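Local structure of peroxinectin A (Dictyostelium discoideum, 6ERC) at residues 228-231 / 232-236; 249-252 / 253-257. The protein uses hydrogen peroxide to oxidise phenolic donors, and also halide and pseudohalide ions such as iodide and thiocyanate, as a secreted heme peroxidase of the animal type. All coordinates share one frame; numbering follows the deposited sequence.

Contact 1 of 2, residues 228-231 / 232-236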
ATOM      1  N   LEU A 228      15.578  -8.143  -3.917  1.00 57.07           N
ATOM      2  CA  LEU A 228      16.011  -9.099  -4.926  1.00 57.07           C
ATOM      3  C   LEU A 228      17.505  -9.371  -4.806  1.00 59.15           C
ATOM      4  O   LEU A 228      17.940 -10.528  -4.868  1.00 58.52           O
ATOM      5  CB  LEU A 228      15.671  -8.579  -6.321  1.00 57.47           C
ATOM      6  CG  LEU A 228      14.195  -8.544  -6.726  1.00 56.94           C
ATOM      7  CD1 LEU A 228      14.037  -7.805  -8.045  1.00 57.08           C
ATOM      8  CD2 LEU A 228      13.616  -9.942  -6.833  1.00 58.08           C
ATOM      9  N   ARG A 229      18.305  -8.317  -4.629  1.00 57.86           N
ATOM     10  CA  ARG A 229      19.734  -8.498  -4.392  1.00 59.08           C
ATOM     11  C   ARG A 229      19.971  -9.342  -3.148  1.00 59.09           C
ATOM     12  O   ARG A 229      20.760 -10.294  -3.166  1.00 58.48           O
ATOM     13  CB  ARG A 229      20.415  -7.139  -4.250  1.00 57.98           C
ATOM     14  CG  ARG A 229      20.446  -6.315  -5.520  1.00 58.01           C
ATOM     15  CD  ARG A 229      21.067  -4.954  -5.263  1.00 55.96           C
ATOM     16  NE  ARG A 229      21.109  -4.132  -6.464  1.00 55.48           N
ATOM     17  CZ  ARG A 229      21.599  -2.899  -6.509  1.00 56.49           C
ATOM     18  NH1 ARG A 229      22.093  -2.337  -5.414  1.00 55.30           N
ATOM     19  NH2 ARG A 229      21.595  -2.225  -7.651  1.00 57.85           N
ATOM     20  N   ASP A 230      19.292  -9.002  -2.051  1.00 58.71           N
ATOM     21  CA  ASP A 230      19.430  -9.770  -0.820  1.00 58.97           C
ATOM     22  C   ASP A 230      18.991 -11.214  -1.018  1.00 59.66           C
ATOM     23  O   ASP A 230      19.523 -12.120  -0.369  1.00 60.18           O
ATOM     24  CB  ASP A 230      18.618  -9.110   0.295  1.00 59.10           C
ATOM     25  CG  ASP A 230      19.119  -9.474   1.679  1.00 58.72           C
ATOM     26  OD1 ASP A 230      20.330  -9.311   1.933  1.00 58.21           O
ATOM     27  OD2 ASP A 230      18.299  -9.899   2.523  1.00 59.73           O
ATOM     28  N   HIS A 231      18.027 -11.449  -1.910  1.00 58.49           N
ATOM     29  CA  HIS A 231      17.599 -12.814  -2.195  1.00 60.39           C
ATOM     30  C   HIS A 231      18.700 -13.592  -2.906  1.00 60.96           C
ATOM     31  O   HIS A 231      19.084 -14.683  -2.470  1.00 58.88           O
ATOM     32  CB  HIS A 231      16.324 -12.800  -3.039  1.00 58.64           C
ATOM     33  CG  HIS A 231      15.880 -14.161  -3.475  1.00 59.82           C
ATOM     34  ND1 HIS A 231      16.386 -14.787  -4.594  1.00 61.21           N
ATOM     35  CD2 HIS A 231      14.985 -15.021  -2.935  1.00 59.86           C
ATOM     36  CE1 HIS A 231      15.819 -15.972  -4.727  1.00 61.23           C
ATOM     37  NE2 HIS A 231      14.964 -16.139  -3.734  1.00 60.10           N
ATOM     38  N   ASN A 232      19.214 -13.048  -4.010  1.00 60.99           N
ATOM     39  CA  ASN A 232      20.268 -13.734  -4.744  1.00 61.05           C
ATOM     40  C   ASN A 232      21.529 -13.876  -3.905  1.00 62.10           C
ATOM     41  O   ASN A 232      22.300 -14.823  -4.099  1.00 62.31           O
ATOM     42  CB  ASN A 232      20.571 -12.990  -6.044  1.00 60.88           C
ATOM     43  CG  ASN A 232      19.476 -13.155  -7.076  1.00 61.06           C
ATOM     44  OD1 ASN A 232      18.560 -13.961  -6.905  1.00 60.39           O
ATOM     45  ND2 ASN A 232      19.570 -12.403  -8.163  1.00 61.57           N
ATOM     46  N   ARG A 233      21.756 -12.954  -2.971  1.00 61.61           N
ATOM     47  CA  ARG A 233      22.891 -13.084  -2.068  1.00 60.73           C
ATOM     48  C   ARG A 233      22.734 -14.313  -1.178  1.00 61.69           C
ATOM     49  O   ARG A 233      23.670 -15.107  -1.022  1.00 63.52           O
ATOM     50  CB  ARG A 233      23.031 -11.815  -1.227  1.00 60.53           C
ATOM     51  CG  ARG A 233      24.329 -11.714  -0.450  1.00 60.40           C
ATOM     52  CD  ARG A 233      24.350 -10.470   0.417  1.00 60.80           C
ATOM     53  NE  ARG A 233      23.271 -10.487   1.401  1.00 60.75           N
ATOM     54  CZ  ARG A 233      23.322 -11.138   2.560  1.00 60.58           C
ATOM     55  NH1 ARG A 233      24.402 -11.831   2.892  1.00 62.04           N
ATOM     56  NH2 ARG A 233      22.288 -11.098   3.389  1.00 60.64           N
ATOM     57  N   LEU A 234      21.546 -14.495  -0.596  1.00 60.81           N
ATOM     58  CA  LEU A 234      21.308 -15.660   0.249  1.00 60.93           C
ATOM     59  C   LEU A 234      21.308 -16.952  -0.557  1.00 61.99           C
ATOM     60  O   LEU A 234      21.730 -17.996  -0.049  1.00 62.69           O
ATOM     61  CB  LEU A 234      19.983 -15.509   0.996  1.00 59.02           C
ATOM     62  CG  LEU A 234      19.914 -14.423   2.071  1.00 59.26           C
ATOM     63  CD1 LEU A 234      18.518 -14.366   2.658  1.00 60.37           C
ATOM     64  CD2 LEU A 234      20.928 -14.658   3.172  1.00 60.50           C
ATOM     65  N   ALA A 235      20.838 -16.909  -1.805  1.00 61.53           N
ATOM     66  CA  ALA A 235      20.838 -18.113  -2.630  1.00 62.91           C
ATOM     67  C   ALA A 235      22.257 -18.607  -2.879  1.00 63.99           C
ATOM     68  O   ALA A 235      22.516 -19.815  -2.852  1.00 64.38           O
ATOM     69  CB  ALA A 235      20.124 -17.841  -3.954  1.00 61.97           C
ATOM     70  N   ARG A 236      23.191 -17.686  -3.127  1.00 62.63           N
ATOM     71  CA  ARG A 236      24.580 -18.075  -3.333  1.00 64.06           C
ATOM     72  C   ARG A 236      25.185 -18.681  -2.073  1.00 65.05           C
ATOM     73  O   ARG A 236      26.029 -19.581  -2.159  1.00 65.53           O
ATOM     74  CB  ARG A 236      25.392 -16.862  -3.791  1.00 64.29           C
ATOM     75  CG  ARG A 236      25.025 -16.384  -5.187  1.00 65.21           C
ATOM     76  CD  ARG A 236      25.204 -14.879  -5.352  1.00 64.17           C
ATOM     77  NE  ARG A 236      24.687 -14.419  -6.641  1.00 64.80           N
ATOM     78  CZ  ARG A 236      24.409 -13.151  -6.937  1.00 64.51           C
ATOM     79  NH1 ARG A 236      24.586 -12.191  -6.038  1.00 64.05           N
ATOM     80  NH2 ARG A 236      23.944 -12.844  -8.141  1.00 64.13           N
TER
HETATM   81  O   HOH W   1      22.660  -9.682  -5.195  1.00 46.25           O
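Asp230 and Arg233 lie side by side and point the same way, an i to i+3 salt bridge on helix 218-241 of the animal heme peroxidase fold. The guanidinium comes side-on, and two of its nitrogens, NE and NH2, go to a single carboxylate oxygen: Arg233 NH2 is 3.0 Å from Asp230 OD1, and Arg233 NE is 3.2 Å from that same OD1. OD1 lies in the guanidinium plane, but the carboxylate is turned 35° from it, and NE and NH2 approach from the same face. The bend at chi3 of Arg233 (61°) folds its end back to present this edge. Outside partners complete the network: Arg496 takes Asp230 OD2, and Glu486 pairs with Arg233 NH1.

His231 and Asn232 hold a different relation, ring and amide planes 65° apart. Asn232 OD1 sits at the edge of the imidazole, in its plane, and accepts from His231 ND1 at 3.3 Å; it also takes the backbone N of Met174. Farther along, Asn232 CB lies over the centre of one face of the Arg236 guanidinium. A water donates to Arg229 O at 2.8 Å and accepts a weak bond from Arg236 NH1.

Contact 2 of 2, residues 249-252 / 253-257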
ATOM      1  N   ARG A 249      15.103 -26.011  -4.214  1.00 64.96           N
ATOM      2  CA  ARG A 249      15.302 -25.955  -2.768  1.00 64.56           C
ATOM      3  C   ARG A 249      16.024 -24.677  -2.358  1.00 63.46           C
ATOM      4  O   ARG A 249      15.682 -24.068  -1.338  1.00 62.12           O
ATOM      5  CB  ARG A 249      16.082 -27.182  -2.293  1.00 66.28           C
ATOM      6  CG  ARG A 249      16.385 -27.204  -0.790  1.00 64.40           C
ATOM      7  CD  ARG A 249      15.117 -27.221   0.059  1.00 63.92           C
ATOM      8  NE  ARG A 249      15.403 -27.060   1.483  1.00 63.68           N
ATOM      9  CZ  ARG A 249      15.771 -28.045   2.298  1.00 65.81           C
ATOM     10  NH1 ARG A 249      15.910 -29.284   1.842  1.00 66.42           N
ATOM     11  NH2 ARG A 249      16.009 -27.789   3.579  1.00 65.87           N
ATOM     12  N   VAL A 250      17.033 -24.264  -3.124  1.00 64.57           N
ATOM     13  CA  VAL A 250      17.740 -23.030  -2.797  1.00 63.87           C
ATOM     14  C   VAL A 250      16.795 -21.842  -2.902  1.00 64.54           C
ATOM     15  O   VAL A 250      16.820 -20.932  -2.064  1.00 63.33           O
ATOM     16  CB  VAL A 250      18.970 -22.853  -3.706  1.00 64.87           C
ATOM     17  CG1 VAL A 250      19.685 -21.544  -3.392  1.00 64.40           C
ATOM     18  CG2 VAL A 250      19.922 -24.025  -3.542  1.00 65.46           C
ATOM     19  N   PHE A 251      15.946 -21.831  -3.932  1.00 65.37           N
ATOM     20  CA  PHE A 251      14.998 -20.735  -4.094  1.00 62.37           C
ATOM     21  C   PHE A 251      14.060 -20.643  -2.897  1.00 61.96           C
ATOM     22  O   PHE A 251      13.914 -19.578  -2.289  1.00 61.14           O
ATOM     23  CB  PHE A 251      14.200 -20.911  -5.384  1.00 62.94           C
ATOM     24  CG  PHE A 251      13.017 -19.999  -5.478  1.00 63.55           C
ATOM     25  CD1 PHE A 251      13.165 -18.702  -5.935  1.00 63.29           C
ATOM     26  CD2 PHE A 251      11.760 -20.428  -5.086  1.00 62.82           C
ATOM     27  CE1 PHE A 251      12.081 -17.855  -6.011  1.00 62.39           C
ATOM     28  CE2 PHE A 251      10.674 -19.586  -5.159  1.00 62.47           C
ATOM     29  CZ  PHE A 251      10.834 -18.299  -5.621  1.00 62.18           C
ATOM     30  N   GLN A 252      13.411 -21.756  -2.546  1.00 61.55           N
ATOM     31  CA  GLN A 252      12.434 -21.733  -1.463  1.00 61.24           C
ATOM     32  C   GLN A 252      13.073 -21.291  -0.153  1.00 60.91           C
ATOM     33  O   GLN A 252      12.523 -20.451   0.567  1.00 62.23           O
ATOM     34  CB  GLN A 252      11.783 -23.110  -1.313  1.00 61.91           C
ATOM     35  CG  GLN A 252      10.933 -23.531  -2.506  1.00 63.09           C
ATOM     36  CD  GLN A 252       9.824 -22.544  -2.823  1.00 61.93           C
ATOM     37  OE1 GLN A 252       9.460 -21.705  -1.995  1.00 61.00           O
ATOM     38  NE2 GLN A 252       9.284 -22.635  -4.031  1.00 61.86           N
ATOM     39  N   GLN A 253      14.238 -21.849   0.178  1.00 62.31           N
ATOM     40  CA  GLN A 253      14.940 -21.423   1.386  1.00 61.82           C
ATOM     41  C   GLN A 253      15.273 -19.938   1.328  1.00 59.49           C
ATOM     42  O   GLN A 253      15.250 -19.249   2.354  1.00 58.16           O
ATOM     43  CB  GLN A 253      16.208 -22.256   1.574  1.00 62.49           C
ATOM     44  CG  GLN A 253      15.946 -23.716   1.929  1.00 62.48           C
ATOM     45  CD  GLN A 253      15.533 -23.952   3.381  1.00 62.15           C
ATOM     46  OE1 GLN A 253      15.272 -25.091   3.772  1.00 62.28           O
ATOM     47  NE2 GLN A 253      15.475 -22.891   4.183  1.00 61.16           N
ATOM     48  N   SER A 254      15.588 -19.426   0.136  1.00 60.77           N
ATOM     49  CA  SER A 254      15.829 -17.994  -0.011  1.00 61.97           C
ATOM     50  C   SER A 254      14.524 -17.209   0.069  1.00 60.44           C
ATOM     51  O   SER A 254      14.460 -16.170   0.736  1.00 58.17           O
ATOM     52  CB  SER A 254      16.543 -17.712  -1.333  1.00 61.29           C
ATOM     53  OG  SER A 254      17.790 -18.379  -1.390  1.00 62.14           O
ATOM     54  N   ARG A 255      13.477 -17.690  -0.607  1.00 60.26           N
ATOM     55  CA  ARG A 255      12.168 -17.054  -0.500  1.00 60.39           C
ATOM     56  C   ARG A 255      11.713 -16.983   0.952  1.00 60.74           C
ATOM     57  O   ARG A 255      11.172 -15.960   1.392  1.00 57.52           O
ATOM     58  CB  ARG A 255      11.145 -17.817  -1.346  1.00 60.97           C
ATOM     59  CG  ARG A 255       9.708 -17.314  -1.194  1.00 60.75           C
ATOM     60  CD  ARG A 255       8.826 -17.691  -2.387  1.00 61.48           C
ATOM     61  NE  ARG A 255       7.971 -18.852  -2.129  1.00 61.93           N
ATOM     62  CZ  ARG A 255       6.706 -18.793  -1.711  1.00 61.25           C
ATOM     63  NH1 ARG A 255       6.115 -17.626  -1.489  1.00 61.28           N
ATOM     64  NH2 ARG A 255       6.023 -19.912  -1.512  1.00 61.20           N
ATOM     65  N   SER A 256      11.934 -18.057   1.713  1.00 59.80           N
ATOM     66  CA  SER A 256      11.498 -18.084   3.105  1.00 58.54           C
ATOM     67  C   SER A 256      12.204 -17.012   3.928  1.00 58.67           C
ATOM     68  O   SER A 256      11.581 -16.364   4.777  1.00 58.15           O
ATOM     69  CB  SER A 256      11.744 -19.471   3.698  1.00 59.16           C
ATOM     70  OG  SER A 256      11.157 -19.594   4.980  1.00 58.75           O
ATOM     71  N   CYS A 257      13.502 -16.805   3.688  1.00 57.73           N
ATOM     72  CA  CYS A 257      14.241 -15.788   4.433  1.00 59.33           C
ATOM     73  C   CYS A 257      13.721 -14.390   4.117  1.00 56.03           C
ATOM     74  O   CYS A 257      13.531 -13.567   5.020  1.00 54.84           O
ATOM     75  CB  CYS A 257      15.738 -15.874   4.119  1.00 59.08           C
ATOM     76  SG  CYS A 257      16.560 -17.403   4.602  1.00 60.13           S
TER
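Arg249 and Gln253, one helical turn apart on helix 247-275, are joined by a forked pair of hydrogen bonds. Two nitrogens of Arg249 close on one oxygen: NH2 lies 2.8 Å and NE 3.0 Å from Gln253 OE1. NE arrives in the carbonyl plane, on a lone pair of OE1, while NH2 is tilted out of it. Both side chains bend at chi2, which lays them alongside each other with their flat ends 33° apart. The other end of the amide is used too, Gln253 NE2 donating to the carbonyl of Val481, and the Arg249 guanidinium makes a cation-pi contact with Trp245. With Arg249 replaced by alanine, Gln253 OE1 is likely to lose both these donors and the amide to be less firmly fixed in rotation.

Ser254 OG donates to Val250 O at 2.8 Å, and Ser254 N reaches the same carbonyl from the opposite face at 2.9 Å, so this buried hydroxyl is satisfied by its own helix. Three residues apart, Arg255 NE gives a fairly straight bond (163°) to Gln252 OE1 at 3.2 Å, with the amide turned almost square to the guanidinium. Gln252 NE2 goes instead to Glu248 and the hydroxyl of Tyr7.

Packing follows outward. Ser254 packs on helix 218-241 and Ser256 on helix 476-481. Arg255 CB lies over one face of the Phe251 ring, toward its rim, and Arg255 CD comes within 3.8 Å of Phe251 CE2. Tyr156 meets the Phe251 ring roughly at right angles, and Arg167 adds a cation-pi contact. The chemistry implies a helix whose buried amides serve as two-ended linkers: each oxygen takes an arginine of the same helix, and each nitrogen reaches another partner.

Overall arrangement
From the N terminus the chain meets contact 1 first, within helix 218-241, then turns and enters helix 247-275, where contact 2 lies. Each joins consecutive stretches of one helix, so neither closes a loop; they run in series, neither nested nor crossed. Their centres are only about 10 Å apart because the two helices pack together. Ser254 meets His231 and Ala235, its CB lying 3.3 Å from His231 NE2, while Leu234 CD1 comes within 3.5 Å of Cys257 CB. The Cys257-Cys485 disulfide and Glu486, partner of Arg233, tie both helices to the same stretch following helix 476-481.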